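Local structure of trans-4-hydroxy-L-proline dehydratase (6VXC) at residues 164-169 / 484-489; 475-480 / 576-581; 586-591 / 616-621; 605-610 / 675-680; 680-685 / 693-698. The protein catalyses, as a glycyl radical enzyme, the dehydration of trans-4-hydroxy-L-proline to (S)-1-pyrroline-5-carboxylate in anaerobic hydroxyproline breakdown. One frame throughout, in Å; residues are numbered along the deposited sequence.

Contact 1: residues 164-169 / 484-489; sequences YEAGMF and GYDPIS
A166 meets D486 and S489 at the C-terminal end of helix 158-166. Its methyl carbon CB lies 3.6 Å from D486 OD2, and S489 OG is a little farther from the same CB at 4.1 Å. No direct hydrogen bond joins the two segments. A water bridges them instead: it donates to A166 O at 2.7 Å and to D486 OD2 at 2.8 Å.

G167 ends the helix in a Schellman motif with positive phi, and G167 N bonds back to Y164 O. M168 then sends its side chain onto helix 473-481.

On the other side D486 builds an Asx turn. D486 CG lies trans to its N (chi1 173°), which turns the carboxylate to A166 and back over I488 N and S489 N. OD1 takes I488 N from above the carboxylate plane. OD2 takes both S489 N and S489 OG from one face of that plane, the hydroxyl at 2.6 Å. With the water as a further donor, this buried oxygen is well supplied.

OD1 also forms a salt bridge with K475. The contact thus joins the end of helix 158-166 to the short strand 485-486 that follows helix 473-481. Helix 506-538 packs against M168 and F169.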
# COMPACT_ATOMS: atom_id res chain seq x y z
N TYR A 164 9.73 4.05 -19.18
CA TYR A 164 8.54 4.44 -18.44
C TYR A 164 7.33 4.55 -19.36
O TYR A 164 6.28 3.95 -19.12
CB TYR A 164 8.82 5.77 -17.71
CG TYR A 164 7.61 6.48 -17.13
CD1 TYR A 164 6.98 6.01 -15.98
CD2 TYR A 164 7.15 7.66 -17.69
CE1 TYR A 164 5.89 6.68 -15.45
CE2 TYR A 164 6.08 8.35 -17.17
CZ TYR A 164 5.45 7.85 -16.05
OH TYR A 164 4.38 8.56 -15.56
N GLU A 165 7.49 5.27 -20.48
CA GLU A 165 6.38 5.46 -21.40
C GLU A 165 5.92 4.16 -22.03
O GLU A 165 4.74 4.03 -22.37
CB GLU A 165 6.78 6.46 -22.49
CG GLU A 165 6.69 7.88 -22.03
CD GLU A 165 7.36 8.82 -22.99
OE1 GLU A 165 7.70 8.38 -24.12
OE2 GLU A 165 7.55 10.00 -22.62
N ALA A 166 6.82 3.19 -22.20
CA ALA A 166 6.49 1.90 -22.79
C ALA A 166 5.86 0.91 -21.81
O ALA A 166 5.47 -0.18 -22.23
CB ALA A 166 7.74 1.27 -23.39
N GLY A 167 5.78 1.23 -20.53
CA GLY A 167 5.23 0.30 -19.57
C GLY A 167 6.19 -0.75 -19.07
O GLY A 167 5.74 -1.78 -18.58
N MET A 168 7.51 -0.51 -19.16
CA MET A 168 8.48 -1.42 -18.56
C MET A 168 8.43 -1.36 -17.03
O MET A 168 8.77 -2.34 -16.36
CB MET A 168 9.91 -1.10 -19.03
CG MET A 168 10.15 -1.19 -20.53
SD MET A 168 9.55 -2.76 -21.24
CE MET A 168 10.42 -4.01 -20.28
N PHE A 169 8.10 -0.21 -16.48
CA PHE A 169 8.05 -0.06 -15.03
C PHE A 169 7.24 1.19 -14.72
O PHE A 169 6.90 1.96 -15.62
CB PHE A 169 9.46 -0.03 -14.42
CG PHE A 169 10.37 1.07 -14.96
CD1 PHE A 169 10.20 2.39 -14.57
CD2 PHE A 169 11.42 0.76 -15.81
CE1 PHE A 169 11.07 3.40 -15.03
CE2 PHE A 169 12.29 1.76 -16.29
CZ PHE A 169 12.11 3.08 -15.90
N GLY A 484 15.65 -6.42 -27.86
CA GLY A 484 15.56 -5.11 -27.26
C GLY A 484 14.49 -4.23 -27.84
O GLY A 484 14.23 -3.15 -27.30
N TYR A 485 13.87 -4.65 -28.93
CA TYR A 485 12.82 -3.88 -29.57
C TYR A 485 11.48 -4.18 -28.90
O TYR A 485 11.19 -5.33 -28.57
CB TYR A 485 12.77 -4.22 -31.06
CG TYR A 485 11.75 -3.49 -31.89
CD1 TYR A 485 11.96 -2.16 -32.25
CD2 TYR A 485 10.62 -4.13 -32.36
CE1 TYR A 485 11.04 -1.49 -33.03
CE2 TYR A 485 9.70 -3.46 -33.14
CZ TYR A 485 9.93 -2.15 -33.47
OH TYR A 485 9.02 -1.49 -34.25
N ASP A 486 10.69 -3.15 -28.68
CA ASP A 486 9.37 -3.31 -28.10
C ASP A 486 8.34 -3.37 -29.22
O ASP A 486 8.10 -2.36 -29.88
CB ASP A 486 9.08 -2.16 -27.14
CG ASP A 486 7.66 -2.17 -26.63
OD1 ASP A 486 6.99 -3.20 -26.76
OD2 ASP A 486 7.23 -1.12 -26.10
N PRO A 487 7.69 -4.52 -29.46
CA PRO A 487 6.75 -4.61 -30.57
C PRO A 487 5.53 -3.71 -30.42
O PRO A 487 4.83 -3.48 -31.41
CB PRO A 487 6.33 -6.09 -30.57
CG PRO A 487 7.22 -6.76 -29.58
CD PRO A 487 7.69 -5.74 -28.64
N ILE A 488 5.24 -3.24 -29.21
CA ILE A 488 4.05 -2.43 -28.96
C ILE A 488 4.36 -0.95 -29.16
O ILE A 488 3.71 -0.27 -29.96
CB ILE A 488 3.47 -2.71 -27.56
CG1 ILE A 488 3.20 -4.20 -27.38
CG2 ILE A 488 2.21 -1.89 -27.33
CD1 ILE A 488 2.29 -4.82 -28.44
N SER A 489 5.32 -0.41 -28.41
CA SER A 489 5.67 0.99 -28.66
C SER A 489 6.46 1.17 -29.94
O SER A 489 6.68 2.31 -30.35
CB SER A 489 6.46 1.58 -27.49
OG SER A 489 7.77 1.05 -27.46
O HOH W 1 4.84 -0.43 -24.88

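Contact 2: residues 475-480 / 576-581; sequences KILELT and GTITDS
L477 and I578 mark the closest backbone approach, with their CA atoms 7.3 Å apart on helices 473-481 and 575-591. This is buried helix-to-helix packing within the pyruvate formate lyase-like part of the chain. No hydrogen bond crosses between the segments.

L477 is the one residue of 475-480 that touches the other helix segment. With chi1 at 178° its side chain extends away from the backbone N, and the branch CD2 reaches across to S581 CB at 3.6 Å. CD2 also touches I578 CG1. The end of I578 returns the contact, with CD1 4.0 Å from L477 CB. The two side chains cross obliquely: the I578 tip lies against the base of L477, while the L477 tip passes I578 CG1 to reach S581. I578 also packs on helices 506-538 and 630-647, which extends the apolar core.

Polar groups along both helices have other partners. K475 NZ and E478 OE1 form a salt bridge of 2.9 Å one turn apart, and NZ also bonds I674 O. T577 OG1 bonds S689 N. I476 O accepts T480 N and T480 OG1 from opposite faces of its carbonyl plane, the hydroxyl at 2.8 Å.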
# COMPACT_ATOMS: atom_id res chain seq x y z
N LYS A 475 7.32 -8.35 -19.77
CA LYS A 475 7.73 -7.55 -20.92
C LYS A 475 9.25 -7.51 -21.07
O LYS A 475 9.74 -7.29 -22.18
CB LYS A 475 7.16 -6.14 -20.81
CG LYS A 475 7.24 -5.34 -22.12
CD LYS A 475 6.38 -4.09 -22.05
CE LYS A 475 6.45 -3.24 -23.32
NZ LYS A 475 5.64 -3.82 -24.43
N ILE A 476 10.00 -7.75 -20.00
CA ILE A 476 11.44 -7.90 -20.17
C ILE A 476 11.75 -9.14 -21.01
O ILE A 476 12.66 -9.12 -21.85
CB ILE A 476 12.13 -7.93 -18.80
CG1 ILE A 476 12.00 -6.55 -18.14
CG2 ILE A 476 13.60 -8.38 -18.92
CD1 ILE A 476 12.55 -6.47 -16.72
N LEU A 477 10.99 -10.23 -20.82
CA LEU A 477 11.15 -11.36 -21.73
C LEU A 477 10.74 -10.97 -23.15
O LEU A 477 11.41 -11.34 -24.12
CB LEU A 477 10.33 -12.58 -21.26
CG LEU A 477 10.39 -13.82 -22.17
CD1 LEU A 477 11.81 -14.38 -22.29
CD2 LEU A 477 9.46 -14.92 -21.68
N GLU A 478 9.67 -10.18 -23.29
CA GLU A 478 9.26 -9.75 -24.62
C GLU A 478 10.38 -8.99 -25.32
O GLU A 478 10.72 -9.30 -26.47
CB GLU A 478 8.00 -8.88 -24.53
CG GLU A 478 7.43 -8.44 -25.88
CD GLU A 478 6.09 -7.71 -25.75
OE1 GLU A 478 6.07 -6.59 -25.21
OE2 GLU A 478 5.06 -8.27 -26.18
N LEU A 479 11.03 -8.07 -24.60
CA LEU A 479 12.18 -7.36 -25.17
C LEU A 479 13.27 -8.34 -25.57
O LEU A 479 13.86 -8.21 -26.64
CB LEU A 479 12.73 -6.33 -24.18
CG LEU A 479 11.91 -5.11 -23.74
CD1 LEU A 479 12.77 -4.18 -22.87
CD2 LEU A 479 11.32 -4.35 -24.93
N THR A 480 13.56 -9.32 -24.70
CA THR A 480 14.55 -10.35 -25.01
C THR A 480 14.24 -11.06 -26.32
O THR A 480 15.13 -11.31 -27.13
CB THR A 480 14.62 -11.38 -23.87
OG1 THR A 480 14.86 -10.73 -22.62
CG2 THR A 480 15.73 -12.43 -24.12
N GLY A 576 4.17 -15.58 -12.54
CA GLY A 576 3.49 -16.71 -13.16
C GLY A 576 3.53 -16.65 -14.68
O GLY A 576 3.84 -17.65 -15.35
N THR A 577 3.19 -15.50 -15.24
CA THR A 577 3.21 -15.34 -16.69
C THR A 577 4.60 -15.66 -17.25
O THR A 577 4.74 -16.47 -18.16
CB THR A 577 2.79 -13.91 -17.06
OG1 THR A 577 1.44 -13.68 -16.64
CG2 THR A 577 2.91 -13.65 -18.57
N ILE A 578 5.65 -15.08 -16.65
CA ILE A 578 6.96 -15.28 -17.27
C ILE A 578 7.48 -16.68 -17.02
O ILE A 578 8.13 -17.26 -17.89
CB ILE A 578 7.98 -14.21 -16.84
CG1 ILE A 578 9.29 -14.47 -17.60
CG2 ILE A 578 8.18 -14.18 -15.33
CD1 ILE A 578 10.32 -13.48 -17.40
N THR A 579 7.18 -17.26 -15.85
CA THR A 579 7.53 -18.65 -15.60
C THR A 579 6.93 -19.56 -16.66
O THR A 579 7.63 -20.39 -17.26
CB THR A 579 7.03 -19.10 -14.21
OG1 THR A 579 7.73 -18.42 -13.18
CG2 THR A 579 7.26 -20.58 -14.06
N ASP A 580 5.62 -19.43 -16.89
CA ASP A 580 4.98 -20.29 -17.88
C ASP A 580 5.51 -20.00 -19.29
O ASP A 580 5.59 -20.91 -20.11
CB ASP A 580 3.46 -20.14 -17.83
CG ASP A 580 2.84 -20.82 -16.59
OD1 ASP A 580 3.55 -21.51 -15.84
OD2 ASP A 580 1.62 -20.67 -16.38
N SER A 581 5.88 -18.75 -19.58
CA SER A 581 6.41 -18.42 -20.91
C SER A 581 7.77 -19.08 -21.13
O SER A 581 7.98 -19.74 -22.16
CB SER A 581 6.52 -16.91 -21.09
OG SER A 581 5.24 -16.33 -21.19

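Contact 3: residues 586-591 / 616-621; sequences KYNVFD and NLVSNK
N588 and V618 bring the backbones closest, with CA atoms 7.7 Å apart. The contact packs the C-terminal end of helix 575-591 against the last turn of helix 612-620. Helix 575-591 ends here in a wider pi-type turn: D591 N bonds to K586 O at 2.8 Å, while F590 N holds the same oxygen weakly. K621 follows the second helix and is the first residue there to leave helical angles. No direct hydrogen bond spans the segments.

The N588 side chain lies between the two helices, with CG on the side opposite the carbonyl carbon (chi1 -69°). Its two amide atoms touch different residues. OD1 faces L617 CB at 4.1 Å, and ND2 lies 4.0 Å from V618 CG1. The N588 and V618 side chains cross at about a right angle. These are van der Waals contacts. The ND2 protons go to A584 O, one turn back in its own helix, and to T622 OG1 just beyond the second segment.

Y587 covers the end of the other helix. Its CE2 comes within 3.4 Å of K621 O, which approaches the ring obliquely. This carbonyl gathers the water network of the contact. One water joins it to Y587 OH, and a second joins it to N588 OD1. Both waters sit at the edge of the tyrosine ring, in its plane. The second water donates to N588 OD1 at 2.6 Å and to K621 O at 3.0 Å.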
# COMPACT_ATOMS: atom_id res chain seq x y z
N LYS A 586 11.30 -23.63 -23.13
CA LYS A 586 12.21 -24.73 -22.84
C LYS A 586 11.61 -26.07 -23.26
O LYS A 586 12.27 -26.88 -23.91
CB LYS A 586 12.53 -24.75 -21.35
CG LYS A 586 13.48 -25.85 -20.94
CD LYS A 586 13.67 -25.78 -19.44
CE LYS A 586 14.80 -26.64 -18.98
NZ LYS A 586 14.99 -26.45 -17.52
N TYR A 587 10.34 -26.29 -22.91
CA TYR A 587 9.69 -27.57 -23.17
C TYR A 587 9.50 -27.81 -24.66
O TYR A 587 9.85 -28.87 -25.18
CB TYR A 587 8.35 -27.63 -22.42
CG TYR A 587 7.63 -28.96 -22.46
CD1 TYR A 587 7.96 -29.98 -21.58
CD2 TYR A 587 6.59 -29.20 -23.36
CE1 TYR A 587 7.30 -31.20 -21.59
CE2 TYR A 587 5.92 -30.43 -23.39
CZ TYR A 587 6.28 -31.43 -22.49
OH TYR A 587 5.65 -32.64 -22.49
N ASN A 588 8.95 -26.81 -25.36
CA ASN A 588 8.54 -27.00 -26.75
C ASN A 588 9.67 -26.74 -27.75
O ASN A 588 9.79 -27.48 -28.73
CB ASN A 588 7.35 -26.11 -27.07
CG ASN A 588 6.09 -26.55 -26.36
OD1 ASN A 588 5.48 -27.56 -26.74
ND2 ASN A 588 5.69 -25.81 -25.32
N VAL A 589 10.51 -25.73 -27.52
CA VAL A 589 11.55 -25.39 -28.48
C VAL A 589 12.81 -26.23 -28.26
O VAL A 589 13.35 -26.80 -29.21
CB VAL A 589 11.88 -23.88 -28.43
CG1 VAL A 589 13.04 -23.58 -29.38
CG2 VAL A 589 10.67 -23.04 -28.76
N PHE A 590 13.29 -26.34 -27.03
CA PHE A 590 14.59 -26.94 -26.79
C PHE A 590 14.55 -28.39 -26.33
O PHE A 590 15.44 -29.15 -26.69
CB PHE A 590 15.39 -26.10 -25.79
CG PHE A 590 15.76 -24.75 -26.31
CD1 PHE A 590 16.82 -24.61 -27.20
CD2 PHE A 590 15.04 -23.62 -25.96
CE1 PHE A 590 17.17 -23.37 -27.70
CE2 PHE A 590 15.37 -22.37 -26.45
CZ PHE A 590 16.44 -22.24 -27.33
N ASP A 591 13.55 -28.80 -25.54
CA ASP A 591 13.51 -30.18 -25.03
C ASP A 591 12.78 -31.10 -26.00
O ASP A 591 13.40 -31.99 -26.60
CB ASP A 591 12.89 -30.24 -23.63
CG ASP A 591 13.87 -29.87 -22.51
OD1 ASP A 591 15.07 -29.60 -22.80
OD2 ASP A 591 13.45 -29.86 -21.32
N ASN A 616 -2.48 -24.34 -28.83
CA ASN A 616 -2.95 -25.48 -28.06
C ASN A 616 -1.80 -26.13 -27.29
O ASN A 616 -1.97 -26.57 -26.15
CB ASN A 616 -3.60 -26.50 -29.00
CG ASN A 616 -4.30 -27.63 -28.26
OD1 ASN A 616 -4.67 -27.50 -27.10
ND2 ASN A 616 -4.38 -28.79 -28.91
N LEU A 617 -0.63 -26.24 -27.93
CA LEU A 617 0.51 -26.87 -27.27
C LEU A 617 0.94 -26.10 -26.03
O LEU A 617 1.10 -26.67 -24.96
CB LEU A 617 1.68 -27.01 -28.25
CG LEU A 617 1.58 -28.03 -29.39
CD1 LEU A 617 2.80 -27.96 -30.31
CD2 LEU A 617 1.40 -29.45 -28.86
N VAL A 618 1.15 -24.78 -26.17
CA VAL A 618 1.70 -24.01 -25.06
C VAL A 618 0.66 -23.82 -23.98
O VAL A 618 1.00 -23.69 -22.81
CB VAL A 618 2.27 -22.65 -25.51
CG1 VAL A 618 3.36 -22.83 -26.53
CG2 VAL A 618 1.15 -21.77 -26.06
N SER A 619 -0.62 -23.80 -24.35
CA SER A 619 -1.66 -23.59 -23.35
C SER A 619 -2.03 -24.88 -22.64
O SER A 619 -2.26 -24.87 -21.42
CB SER A 619 -2.91 -23.01 -24.00
OG SER A 619 -2.63 -21.83 -24.73
N ASN A 620 -2.10 -26.00 -23.37
CA ASN A 620 -2.74 -27.20 -22.87
C ASN A 620 -1.84 -28.43 -22.82
O ASN A 620 -2.24 -29.43 -22.22
CB ASN A 620 -3.97 -27.52 -23.73
CG ASN A 620 -4.94 -26.36 -23.78
OD1 ASN A 620 -5.29 -25.79 -22.76
ND2 ASN A 620 -5.36 -25.99 -24.99
N LYS A 621 -0.68 -28.42 -23.45
CA LYS A 621 0.18 -29.60 -23.42
C LYS A 621 1.58 -29.29 -22.87
O LYS A 621 2.54 -29.97 -23.21
CB LYS A 621 0.26 -30.27 -24.80
CG LYS A 621 -1.00 -31.05 -25.24
CD LYS A 621 -1.96 -30.25 -26.11
CE LYS A 621 -2.93 -31.18 -26.87
NZ LYS A 621 -3.96 -31.84 -26.03
O HOH W 2 3.30 -32.49 -24.18
O HOH W 3 3.63 -29.22 -25.89

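Contact 4: residues 605-610 / 675-680; sequences DANFEG and MGASPN
F608 reaches from its own turn to A677 and S678. From CB the ring carbon CG turns opposite the carbonyl carbon (chi1 -68°), which carries the ring toward segment 675-680. On one flank CD2 packs on L683. Farther out, CE2 lies 4.0 Å from A677 CB, an apolar contact. At the tip CZ meets S678 O at 3.7 Å. That oxygen sits at the ring edge, near its plane, where the polarised C-H bonds lie.

N607 flanks the same methyl group: its OD1 is 3.5 Å from A677 CB. The main task of this oxygen lies elsewhere, because it accepts C684 N. N607 OD1 and F608 CE2 meet the A677 methyl from two adjacent sides, roughly at right angles.

N607 and F608 are the two central residues of a type I' turn from A606 to E609, and both side chains reach A677. The turn is closed by E609 N to A606 O at 2.8 Å. N607, with positive phi, is also the C-prime residue of the Schellman motif that ends the preceding helix.

In segment 675-680, S678 OG donates to N680 OD1 at 2.7 Å. This bond spans P679 and probably helps hold the bend there. The contact sets the turn between helices 597-605 and 612-620 on the loop between helices 667-673 and 703-711. That loop packs in turn on helices 473-481 and 575-591.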
# COMPACT_ATOMS: atom_id res chain seq x y z
N ASP A 605 3.69 -12.80 -33.00
CA ASP A 605 3.40 -11.60 -33.78
C ASP A 605 2.00 -11.63 -34.36
O ASP A 605 1.35 -10.59 -34.48
CB ASP A 605 4.44 -11.44 -34.89
CG ASP A 605 4.30 -10.12 -35.62
OD1 ASP A 605 4.59 -9.07 -35.01
OD2 ASP A 605 3.91 -10.15 -36.80
N ALA A 606 1.49 -12.81 -34.69
CA ALA A 606 0.15 -12.96 -35.23
C ALA A 606 -0.91 -13.13 -34.14
O ALA A 606 -2.06 -13.45 -34.45
CB ALA A 606 0.11 -14.16 -36.18
N ASN A 607 -0.55 -12.93 -32.88
CA ASN A 607 -1.47 -13.17 -31.77
C ASN A 607 -2.08 -14.57 -31.89
O ASN A 607 -3.25 -14.79 -31.57
CB ASN A 607 -2.57 -12.10 -31.71
CG ASN A 607 -3.16 -11.95 -30.31
OD1 ASN A 607 -2.51 -12.28 -29.31
ND2 ASN A 607 -4.39 -11.45 -30.23
N PHE A 608 -1.27 -15.52 -32.37
CA PHE A 608 -1.61 -16.93 -32.58
C PHE A 608 -2.62 -17.15 -33.69
O PHE A 608 -3.03 -18.28 -33.93
CB PHE A 608 -2.10 -17.59 -31.29
CG PHE A 608 -1.02 -17.72 -30.24
CD1 PHE A 608 -0.09 -18.73 -30.31
CD2 PHE A 608 -0.93 -16.81 -29.20
CE1 PHE A 608 0.89 -18.85 -29.37
CE2 PHE A 608 0.05 -16.92 -28.24
CZ PHE A 608 0.96 -17.95 -28.32
N GLU A 609 -3.02 -16.09 -34.39
CA GLU A 609 -3.88 -16.21 -35.55
C GLU A 609 -3.17 -17.00 -36.63
O GLU A 609 -2.07 -16.63 -37.06
CB GLU A 609 -4.23 -14.81 -36.02
CG GLU A 609 -5.66 -14.61 -36.39
CD GLU A 609 -6.01 -13.14 -36.50
OE1 GLU A 609 -5.79 -12.54 -37.58
OE2 GLU A 609 -6.47 -12.57 -35.48
N GLY A 610 -3.77 -18.10 -37.05
CA GLY A 610 -3.11 -18.98 -37.98
C GLY A 610 -2.12 -19.91 -37.32
O GLY A 610 -1.46 -20.68 -38.03
N MET A 675 1.49 -5.09 -23.56
CA MET A 675 2.35 -6.20 -23.96
C MET A 675 1.67 -7.04 -25.02
O MET A 675 0.45 -7.21 -25.01
CB MET A 675 2.72 -7.06 -22.75
CG MET A 675 3.78 -8.11 -23.00
SD MET A 675 4.28 -8.83 -21.42
CE MET A 675 4.90 -10.37 -21.96
N GLY A 676 2.45 -7.58 -25.95
CA GLY A 676 1.92 -8.48 -26.95
C GLY A 676 1.65 -9.85 -26.36
O GLY A 676 1.74 -10.08 -25.16
N ALA A 677 1.31 -10.78 -27.25
CA ALA A 677 1.13 -12.16 -26.84
C ALA A 677 2.43 -12.69 -26.27
O ALA A 677 3.52 -12.26 -26.65
CB ALA A 677 0.67 -13.01 -28.02
N SER A 678 2.32 -13.62 -25.34
CA SER A 678 3.49 -14.22 -24.72
C SER A 678 3.52 -15.72 -24.98
O SER A 678 2.50 -16.34 -25.31
CB SER A 678 3.55 -13.94 -23.21
OG SER A 678 2.31 -14.09 -22.54
N PRO A 679 4.71 -16.34 -24.86
CA PRO A 679 4.87 -17.75 -25.24
C PRO A 679 4.00 -18.73 -24.47
O PRO A 679 3.84 -19.87 -24.92
CB PRO A 679 6.37 -18.02 -24.96
CG PRO A 679 7.00 -16.68 -25.11
CD PRO A 679 6.00 -15.68 -24.59
N ASN A 680 3.48 -18.37 -23.30
CA ASN A 680 2.67 -19.32 -22.55
C ASN A 680 1.27 -19.48 -23.13
O ASN A 680 0.53 -20.36 -22.68
CB ASN A 680 2.55 -18.89 -21.09
CG ASN A 680 1.81 -17.58 -20.93
OD1 ASN A 680 1.95 -16.68 -21.75
ND2 ASN A 680 1.00 -17.48 -19.88

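Contact 5: residues 680-685 / 693-698; sequences NGRLCA and SPEKGG
E695 meets N680 and R682 chiefly through one oxygen, OE2. N680 ND2 donates to E695 OE2 over 3.0 Å, but the bond is bent and weak. The amide and carboxylate planes are turned 45° apart, and the side chains cross at about a right angle. N680 CG lies between its backbone N and carbonyl carbon (chi1 65°). This folds the amide over its own loop, where OD1 also accepts R682 N weakly, besides its bond from S678 OG.

E695 is bent too. Its chi1 is unusual at -107°, and a kink at chi2 curls the carboxylate back toward its own backbone. There OE1 accepts the next amide, K696 N, at 2.8 Å through the anti lone pair. The turn is closed further on by G698 N to E695 O at 2.9 Å. The stronger partner of OE2 is outside both segments: T577 OG1 of helix 575-591.

R682 passes the carboxylate with its aliphatic part. CB is 3.9 Å and CD 3.8 Å from E695 OE2. The chain then bends at chi3 and leads the guanidinium elsewhere, to the carbonyl oxygens of K686 and G676 and to S678 OG. R682 NE stays 5.2 Å from E695 OE2, so this is no salt bridge.

The chemistry is that of a buried carboxylate held by neutral donors. OE2 has a hydroxyl and a weak amide, and OE1 has a backbone N-H. R682 would tend to favour the ionised form, while D580, also close, would oppose it; the net effect is not settled.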
# COMPACT_ATOMS: atom_id res chain seq x y z
N ASN A 680 3.48 -18.37 -23.30
CA ASN A 680 2.67 -19.32 -22.55
C ASN A 680 1.27 -19.48 -23.13
O ASN A 680 0.53 -20.36 -22.68
CB ASN A 680 2.55 -18.89 -21.09
CG ASN A 680 1.81 -17.58 -20.93
OD1 ASN A 680 1.95 -16.68 -21.75
ND2 ASN A 680 1.00 -17.48 -19.88
N GLY A 681 0.90 -18.67 -24.12
CA GLY A 681 -0.43 -18.71 -24.70
C GLY A 681 -1.31 -17.55 -24.30
O GLY A 681 -2.42 -17.43 -24.84
N ARG A 682 -0.86 -16.68 -23.40
CA ARG A 682 -1.61 -15.46 -23.09
C ARG A 682 -1.66 -14.57 -24.33
O ARG A 682 -0.66 -14.43 -25.05
CB ARG A 682 -0.94 -14.74 -21.92
CG ARG A 682 -1.52 -13.38 -21.57
CD ARG A 682 -0.54 -12.53 -20.73
NE ARG A 682 -0.64 -11.14 -21.16
CZ ARG A 682 -0.06 -10.66 -22.26
NH1 ARG A 682 0.68 -11.45 -23.01
NH2 ARG A 682 -0.23 -9.39 -22.59
N LEU A 683 -2.83 -14.03 -24.63
CA LEU A 683 -2.96 -13.26 -25.85
C LEU A 683 -2.61 -11.79 -25.63
O LEU A 683 -2.52 -11.31 -24.50
CB LEU A 683 -4.36 -13.40 -26.44
CG LEU A 683 -4.79 -14.82 -26.82
CD1 LEU A 683 -6.15 -14.78 -27.47
CD2 LEU A 683 -3.78 -15.49 -27.74
N CYS A 684 -2.46 -11.09 -26.76
CA CYS A 684 -2.05 -9.69 -26.78
C CYS A 684 -2.97 -8.82 -25.94
O CYS A 684 -4.20 -8.92 -26.02
CB CYS A 684 -2.03 -9.19 -28.24
SG CYS A 684 -1.60 -7.45 -28.45
N ALA A 685 -2.36 -7.94 -25.14
CA ALA A 685 -3.04 -6.96 -24.31
C ALA A 685 -3.85 -7.56 -23.17
O ALA A 685 -4.56 -6.82 -22.47
CB ALA A 685 -3.94 -6.04 -25.15
N SER A 693 0.52 -15.57 -7.86
CA SER A 693 -0.53 -16.52 -8.18
C SER A 693 -0.24 -17.19 -9.52
O SER A 693 0.53 -16.68 -10.33
CB SER A 693 -1.89 -15.82 -8.26
OG SER A 693 -2.15 -15.02 -7.11
N PRO A 694 -0.87 -18.33 -9.79
CA PRO A 694 -0.74 -18.97 -11.10
C PRO A 694 -1.36 -18.13 -12.21
O PRO A 694 -2.22 -17.28 -11.98
CB PRO A 694 -1.49 -20.29 -10.95
CG PRO A 694 -1.61 -20.51 -9.45
CD PRO A 694 -1.66 -19.14 -8.85
N GLU A 695 -0.90 -18.40 -13.44
CA GLU A 695 -1.50 -17.82 -14.63
C GLU A 695 -2.93 -18.33 -14.81
O GLU A 695 -3.33 -19.35 -14.24
CB GLU A 695 -0.68 -18.18 -15.88
CG GLU A 695 0.15 -17.03 -16.47
CD GLU A 695 -0.68 -16.07 -17.34
OE1 GLU A 695 -1.92 -16.06 -17.20
OE2 GLU A 695 -0.09 -15.34 -18.15
N LYS A 696 -3.69 -17.63 -15.64
CA LYS A 696 -5.07 -18.01 -15.92
C LYS A 696 -5.14 -19.41 -16.51
O LYS A 696 -4.51 -19.69 -17.53
CB LYS A 696 -5.71 -16.99 -16.87
CG LYS A 696 -5.86 -15.62 -16.24
CD LYS A 696 -6.81 -15.68 -15.05
CE LYS A 696 -6.94 -14.34 -14.33
NZ LYS A 696 -5.77 -14.10 -13.44
N GLY A 697 -5.90 -20.28 -15.86
CA GLY A 697 -6.00 -21.66 -16.28
C GLY A 697 -4.77 -22.50 -16.03
O GLY A 697 -4.74 -23.66 -16.46
N GLY A 698 -3.77 -21.98 -15.33
CA GLY A 698 -2.52 -22.70 -15.17
C GLY A 698 -2.55 -23.82 -14.15
O GLY A 698 -1.96 -24.87 -14.36

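In the fold
All five contacts lie on one side of the chain's centre, their centres 25 to 37 Å from it and away from the probable active-site residues. Contact 1 closes before contacts 3, 4 and 5 open, but it alternates with contact 2 along the chain. Contacts 2 and 3 share helix 575-591, with centres about 15 Å apart. Contacts 3 and 4 also alternate, and V618 packs on the backbone of P679. Contacts 4 and 5 share N680, their centres about 11 Å apart. Contact 2 touches contacts 1, 4 and 5. Contact 5 pairs a segment of the PFL part of the sequence with one of the glycine radical part, eight residues apart at their closest ends.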